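PDB 2NWH: carbohydrate kinase from Agrobacterium tumefaciens, which is a pfkB-family (ribokinase-like) carbohydrate kinase that probably phosphorylates a sugar or related small molecule. Local coordinates for residues 188-197 with 204-213. Residues are numbered along the deposited sequence; the frame is centred on the assembly and turned at random.
Sequences MNEAEARALT and VRDWPNILRK
Trp207 reaches from helix 207-213 onto helix 190-197 and settles as a knob among Glu190, Ala193, Arg194 and Thr197. Ala193 CB stands almost straight above one face of the indole, 3.6 Å from the centroid of the Trp207 six-membered ring. This is a CH-pi contact. Two ends of the indole edge are also engaged. At one, Trp207 NE1 donates a nearly straight hydrogen bond of 2.6 Å (170°) to Glu190 OE2. The oxygen lies in the ring plane, but the N-H meets the carboxylate from above its own plane. The Glu190 chain bends at chi2 (-87°), which carries its acid group across to the indole nitrogen. At the far end of the ring, Thr197 CG2 abuts Trp207 CZ3 at 3.5 Å. The bond and the methyls together should hold the ring against rotation.

Deeper in, the packing is apolar. Met188 CE, at the end of strand 185-189, meets Leu211 CD2 tip to tip at 3.8 Å. Leu211 also leans on Phe231 of strand 227-231, and Met188 on Val221 of strand 219-223.

The outer side is looser. Arg194 is exposed, and its CG merely grazes Trp207 CH2 at 3.9 Å. Its guanidinium is related to Glu190 OE1 by charge alone, with no N-H aimed at the oxygen. Lys213 NZ comes within 3.5 Å of Thr197 OG1, at an angle too poor for a hydrogen bond.

The two helix segments run roughly parallel, 34° apart, with axes 10.9 Å from each other. Helix 190-197 follows strand 185-189, and helix 207-213 precedes the neighbouring parallel strand 219-223. The contact therefore lies within a beta-alpha-beta crossover of the ribokinase-like alpha/beta fold.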
ATOM      1  N   MET A 188       0.802   8.074  -3.229  1.00 32.87           N
ATOM      2  CA  MET A 188       0.554   8.925  -2.092  1.00 33.74           C
ATOM      3  C   MET A 188      -0.732   9.729  -2.227  1.00 35.10           C
ATOM      4  O   MET A 188      -1.318   9.841  -3.315  1.00 35.73           O
ATOM      5  CB  MET A 188       1.746   9.864  -1.878  1.00 33.17           C
ATOM      6  CG  MET A 188       2.018  10.790  -3.063  1.00 34.33           C
ATOM      7  SD  MET A 188       3.604  11.601  -2.856  1.00 32.52           S
ATOM      8  CE  MET A 188       4.351  11.351  -4.436  1.00 25.13           C
ATOM      9  N   ASN A 189      -1.159  10.291  -1.105  1.00 35.78           N
ATOM     10  CA  ASN A 189      -2.273  11.240  -1.075  1.00 36.84           C
ATOM     11  C   ASN A 189      -1.708  12.674  -0.973  1.00 36.92           C
ATOM     12  O   ASN A 189      -0.489  12.852  -0.940  1.00 36.69           O
ATOM     13  CB  ASN A 189      -3.165  10.892   0.116  1.00 37.18           C
ATOM     14  CG  ASN A 189      -2.471  11.151   1.472  1.00 38.85           C
ATOM     15  OD1 ASN A 189      -2.974  10.755   2.512  1.00 40.95           O
ATOM     16  ND2 ASN A 189      -1.326  11.834   1.450  1.00 39.55           N
ATOM     17  N   GLU A 190      -2.569  13.696  -0.920  1.00 38.30           N
ATOM     18  CA  GLU A 190      -2.104  15.100  -0.831  1.00 38.49           C
ATOM     19  C   GLU A 190      -1.081  15.435   0.271  1.00 38.16           C
ATOM     20  O   GLU A 190      -0.080  16.117   0.001  1.00 37.97           O
ATOM     21  CB  GLU A 190      -3.299  16.073  -0.723  1.00 39.47           C
ATOM     22  CG  GLU A 190      -3.778  16.647  -2.035  1.00 41.94           C
ATOM     23  CD  GLU A 190      -3.053  17.913  -2.458  1.00 44.70           C
ATOM     24  OE1 GLU A 190      -2.983  18.875  -1.658  1.00 44.15           O
ATOM     25  OE2 GLU A 190      -2.574  17.950  -3.614  1.00 46.51           O
ATOM     26  N   ALA A 191      -1.357  14.982   1.498  1.00 37.84           N
ATOM     27  CA  ALA A 191      -0.527  15.246   2.692  1.00 37.52           C
ATOM     28  C   ALA A 191       0.885  14.674   2.609  1.00 37.36           C
ATOM     29  O   ALA A 191       1.858  15.304   3.060  1.00 37.34           O
ATOM     30  CB  ALA A 191      -1.216  14.693   3.935  1.00 38.02           C
ATOM     31  N   GLU A 192       0.984  13.463   2.053  1.00 36.92           N
ATOM     32  CA  GLU A 192       2.244  12.760   1.929  1.00 36.90           C
ATOM     33  C   GLU A 192       3.104  13.442   0.862  1.00 37.02           C
ATOM     34  O   GLU A 192       4.325  13.532   1.001  1.00 37.25           O
ATOM     35  CB  GLU A 192       1.996  11.261   1.620  1.00 36.61           C
ATOM     36  CG  GLU A 192       1.210  10.526   2.720  1.00 36.23           C
ATOM     37  CD  GLU A 192       0.459   9.267   2.251  1.00 40.99           C
ATOM     38  OE1 GLU A 192       0.489   8.912   1.039  1.00 38.78           O
ATOM     39  OE2 GLU A 192      -0.186   8.626   3.116  1.00 42.13           O
ATOM     40  N   ALA A 193       2.458  13.962  -0.177  1.00 37.16           N
ATOM     41  CA  ALA A 193       3.153  14.690  -1.224  1.00 38.24           C
ATOM     42  C   ALA A 193       3.787  15.975  -0.651  1.00 39.31           C
ATOM     43  O   ALA A 193       4.991  16.204  -0.822  1.00 38.67           O
ATOM     44  CB  ALA A 193       2.208  14.988  -2.383  1.00 38.00           C
ATOM     45  N   ARG A 194       2.996  16.778   0.065  1.00 40.44           N
ATOM     46  CA  ARG A 194       3.531  17.972   0.737  1.00 42.44           C
ATOM     47  C   ARG A 194       4.702  17.633   1.663  1.00 42.74           C
ATOM     48  O   ARG A 194       5.747  18.285   1.613  1.00 43.30           O
ATOM     49  CB  ARG A 194       2.441  18.707   1.513  1.00 42.47           C
ATOM     50  CG  ARG A 194       1.828  19.856   0.752  1.00 44.92           C
ATOM     51  CD  ARG A 194       0.639  20.440   1.492  1.00 48.53           C
ATOM     52  NE  ARG A 194      -0.258  19.398   2.004  1.00 51.58           N
ATOM     53  CZ  ARG A 194      -1.587  19.420   1.875  1.00 52.73           C
ATOM     54  NH1 ARG A 194      -2.186  20.415   1.225  1.00 54.36           N
ATOM     55  NH2 ARG A 194      -2.317  18.429   2.376  1.00 54.02           N
ATOM     56  N   ALA A 195       4.534  16.589   2.474  1.00 43.37           N
ATOM     57  CA  ALA A 195       5.556  16.174   3.441  1.00 43.33           C
ATOM     58  C   ALA A 195       6.888  15.767   2.819  1.00 43.41           C
ATOM     59  O   ALA A 195       7.935  16.166   3.308  1.00 43.55           O
ATOM     60  CB  ALA A 195       5.027  15.084   4.354  1.00 42.73           C
ATOM     61  N   LEU A 196       6.874  14.984   1.749  1.00 43.76           N
ATOM     62  CA  LEU A 196       8.148  14.547   1.182  1.00 44.05           C
ATOM     63  C   LEU A 196       8.787  15.607   0.266  1.00 43.94           C
ATOM     64  O   LEU A 196      10.019  15.661   0.108  1.00 43.73           O
ATOM     65  CB  LEU A 196       8.017  13.172   0.524  1.00 44.99           C
ATOM     66  CG  LEU A 196       7.579  13.001  -0.922  1.00 45.87           C
ATOM     67  CD1 LEU A 196       8.824  12.778  -1.751  1.00 47.37           C
ATOM     68  CD2 LEU A 196       6.674  11.788  -1.037  1.00 46.35           C
ATOM     69  N   THR A 197       7.945  16.476  -0.289  0.80 43.25           N
ATOM     70  CA  THR A 197       8.370  17.442  -1.296  0.80 42.68           C
ATOM     71  C   THR A 197       8.860  18.766  -0.707  0.80 42.28           C
ATOM     72  O   THR A 197       9.707  19.437  -1.300  0.80 41.80           O
ATOM     73  CB  THR A 197       7.236  17.702  -2.297  0.80 42.46           C
ATOM     74  OG1 THR A 197       7.782  18.229  -3.507  0.80 44.05           O
ATOM     75  CG2 THR A 197       6.212  18.680  -1.723  0.80 41.59           C
ATOM     76  N   VAL A 204      -3.551  20.109  -8.296  1.00 39.02           N
ATOM     77  CA  VAL A 204      -3.199  18.663  -8.250  1.00 39.51           C
ATOM     78  C   VAL A 204      -2.391  18.241  -9.491  1.00 39.67           C
ATOM     79  O   VAL A 204      -1.444  17.441  -9.410  1.00 38.61           O
ATOM     80  CB  VAL A 204      -4.456  17.740  -7.993  1.00 39.93           C
ATOM     81  CG1 VAL A 204      -4.528  16.522  -8.936  1.00 39.19           C
ATOM     82  CG2 VAL A 204      -4.484  17.248  -6.556  1.00 40.52           C
ATOM     83  N   ARG A 205      -2.764  18.807 -10.632  1.00 40.07           N
ATOM     84  CA  ARG A 205      -2.025  18.633 -11.874  1.00 41.03           C
ATOM     85  C   ARG A 205      -0.607  19.206 -11.791  1.00 41.44           C
ATOM     86  O   ARG A 205       0.159  19.105 -12.762  1.00 42.10           O
ATOM     87  CB  ARG A 205      -2.791  19.303 -13.024  1.00 41.23           C
ATOM     88  CG  ARG A 205      -3.329  20.687 -12.680  1.00 42.97           C
ATOM     89  CD  ARG A 205      -3.738  21.425 -13.936  1.00 47.41           C
ATOM     90  NE  ARG A 205      -4.689  20.645 -14.729  1.00 50.99           N
ATOM     91  CZ  ARG A 205      -5.978  20.980 -14.910  1.00 53.49           C
ATOM     92  NH1 ARG A 205      -6.483  22.096 -14.354  1.00 55.48           N
ATOM     93  NH2 ARG A 205      -6.764  20.211 -15.657  1.00 52.74           N
ATOM     94  N   ASP A 206      -0.257  19.805 -10.633  1.00 41.72           N
ATOM     95  CA  ASP A 206       1.053  20.426 -10.453  1.00 41.71           C
ATOM     96  C   ASP A 206       2.083  19.477  -9.888  1.00 41.84           C
ATOM     97  O   ASP A 206       3.293  19.697 -10.041  1.00 41.87           O
ATOM     98  CB  ASP A 206       0.929  21.638  -9.536  1.00 42.95           C
ATOM     99  CG  ASP A 206      -0.017  22.701 -10.148  1.00 43.79           C
ATOM    100  OD1 ASP A 206      -1.130  23.104  -9.572  1.00 48.35           O
ATOM    101  OD2 ASP A 206       0.375  23.292 -11.207  1.00 47.95           O
ATOM    102  N   TRP A 207       1.607  18.416  -9.232  1.00 40.42           N
ATOM    103  CA  TRP A 207       2.528  17.525  -8.546  1.00 39.91           C
ATOM    104  C   TRP A 207       3.663  16.969  -9.433  1.00 38.95           C
ATOM    105  O   TRP A 207       4.816  16.988  -9.011  1.00 38.61           O
ATOM    106  CB  TRP A 207       1.767  16.450  -7.791  1.00 40.30           C
ATOM    107  CG  TRP A 207       1.127  16.977  -6.529  1.00 41.08           C
ATOM    108  CD1 TRP A 207      -0.209  16.991  -6.226  1.00 42.56           C
ATOM    109  CD2 TRP A 207       1.793  17.557  -5.393  1.00 42.58           C
ATOM    110  NE1 TRP A 207      -0.413  17.535  -4.972  1.00 43.49           N
ATOM    111  CE2 TRP A 207       0.797  17.888  -4.438  1.00 42.29           C
ATOM    112  CE3 TRP A 207       3.139  17.821  -5.086  1.00 42.59           C
ATOM    113  CZ2 TRP A 207       1.099  18.481  -3.201  1.00 41.44           C
ATOM    114  CZ3 TRP A 207       3.434  18.413  -3.857  1.00 42.06           C
ATOM    115  CH2 TRP A 207       2.415  18.734  -2.930  1.00 40.72           C
ATOM    116  N   PRO A 208       3.366  16.531 -10.685  1.00 38.43           N
ATOM    117  CA  PRO A 208       4.450  16.001 -11.549  1.00 37.98           C
ATOM    118  C   PRO A 208       5.742  16.862 -11.651  1.00 38.15           C
ATOM    119  O   PRO A 208       6.813  16.361 -11.331  1.00 37.19           O
ATOM    120  CB  PRO A 208       3.766  15.860 -12.925  1.00 38.24           C
ATOM    121  CG  PRO A 208       2.317  15.640 -12.596  1.00 38.09           C
ATOM    122  CD  PRO A 208       2.054  16.484 -11.374  1.00 38.41           C
ATOM    123  N   ASN A 209       5.664  18.130 -12.090  1.00 38.09           N
ATOM    124  CA  ASN A 209       6.904  18.931 -12.194  1.00 38.37           C
ATOM    125  C   ASN A 209       7.590  19.252 -10.842  1.00 38.30           C
ATOM    126  O   ASN A 209       8.833  19.222 -10.751  1.00 38.55           O
ATOM    127  CB  ASN A 209       6.742  20.167 -13.088  1.00 39.02           C
ATOM    128  CG  ASN A 209       6.216  21.387 -12.337  1.00 41.06           C
ATOM    129  OD1 ASN A 209       4.996  21.521 -12.114  1.00 41.56           O
ATOM    130  ND2 ASN A 209       7.134  22.312 -11.981  1.00 41.64           N
ATOM    131  N   ILE A 210       6.788  19.533  -9.797  1.00 37.70           N
ATOM    132  CA  ILE A 210       7.329  19.675  -8.433  1.00 36.80           C
ATOM    133  C   ILE A 210       8.067  18.362  -8.056  1.00 37.17           C
ATOM    134  O   ILE A 210       9.219  18.360  -7.603  1.00 36.73           O
ATOM    135  CB  ILE A 210       6.189  19.967  -7.394  1.00 36.69           C
ATOM    136  CG1 ILE A 210       5.477  21.293  -7.714  1.00 37.62           C
ATOM    137  CG2 ILE A 210       6.735  19.974  -5.966  1.00 36.70           C
ATOM    138  CD1 ILE A 210       4.162  21.542  -6.958  1.00 36.71           C
ATOM    139  N   LEU A 211       7.399  17.245  -8.276  1.00 36.11           N
ATOM    140  CA  LEU A 211       7.956  15.972  -7.878  1.00 35.99           C
ATOM    141  C   LEU A 211       9.145  15.500  -8.746  1.00 35.86           C
ATOM    142  O   LEU A 211      10.063  14.858  -8.236  1.00 36.07           O
ATOM    143  CB  LEU A 211       6.837  14.932  -7.779  1.00 35.92           C
ATOM    144  CG  LEU A 211       5.967  14.945  -6.489  1.00 35.36           C
ATOM    145  CD1 LEU A 211       4.609  14.285  -6.762  1.00 33.14           C
ATOM    146  CD2 LEU A 211       6.665  14.166  -5.334  1.00 35.99           C
ATOM    147  N   ARG A 212       9.151  15.814 -10.040  1.00 35.86           N
ATOM    148  CA  ARG A 212      10.247  15.381 -10.925  1.00 36.16           C
ATOM    149  C   ARG A 212      11.577  16.038 -10.563  1.00 36.56           C
ATOM    150  O   ARG A 212      12.634  15.399 -10.621  1.00 36.07           O
ATOM    151  CB  ARG A 212       9.919  15.667 -12.388  1.00 36.24           C
ATOM    152  CG  ARG A 212       8.807  14.820 -12.988  1.00 37.67           C
ATOM    153  CD  ARG A 212       8.360  15.546 -14.233  1.00 40.40           C
ATOM    154  NE  ARG A 212       7.082  15.130 -14.807  1.00 43.25           N
ATOM    155  CZ  ARG A 212       6.972  14.242 -15.790  1.00 44.49           C
ATOM    156  NH1 ARG A 212       8.063  13.650 -16.262  1.00 45.45           N
ATOM    157  NH2 ARG A 212       5.785  13.931 -16.288  1.00 43.41           N
ATOM    158  N   LYS A 213      11.524  17.318 -10.197  1.00 37.45           N
ATOM    159  CA  LYS A 213      12.735  18.029  -9.789  1.00 37.71           C
ATOM    160  C   LYS A 213      13.188  17.502  -8.413  1.00 37.26           C
ATOM    161  O   LYS A 213      14.376  17.575  -8.089  1.00 36.66           O
ATOM    162  CB  LYS A 213      12.550  19.555  -9.850  1.00 38.95           C
ATOM    163  CG  LYS A 213      12.542  20.317  -8.513  1.00 41.08           C
ATOM    164  CD  LYS A 213      11.238  20.092  -7.754  1.00 43.98           C
ATOM    165  CE  LYS A 213      11.423  20.179  -6.254  1.00 43.94           C
ATOM    166  NZ  LYS A 213      10.230  19.637  -5.549  1.00 43.99           N
TER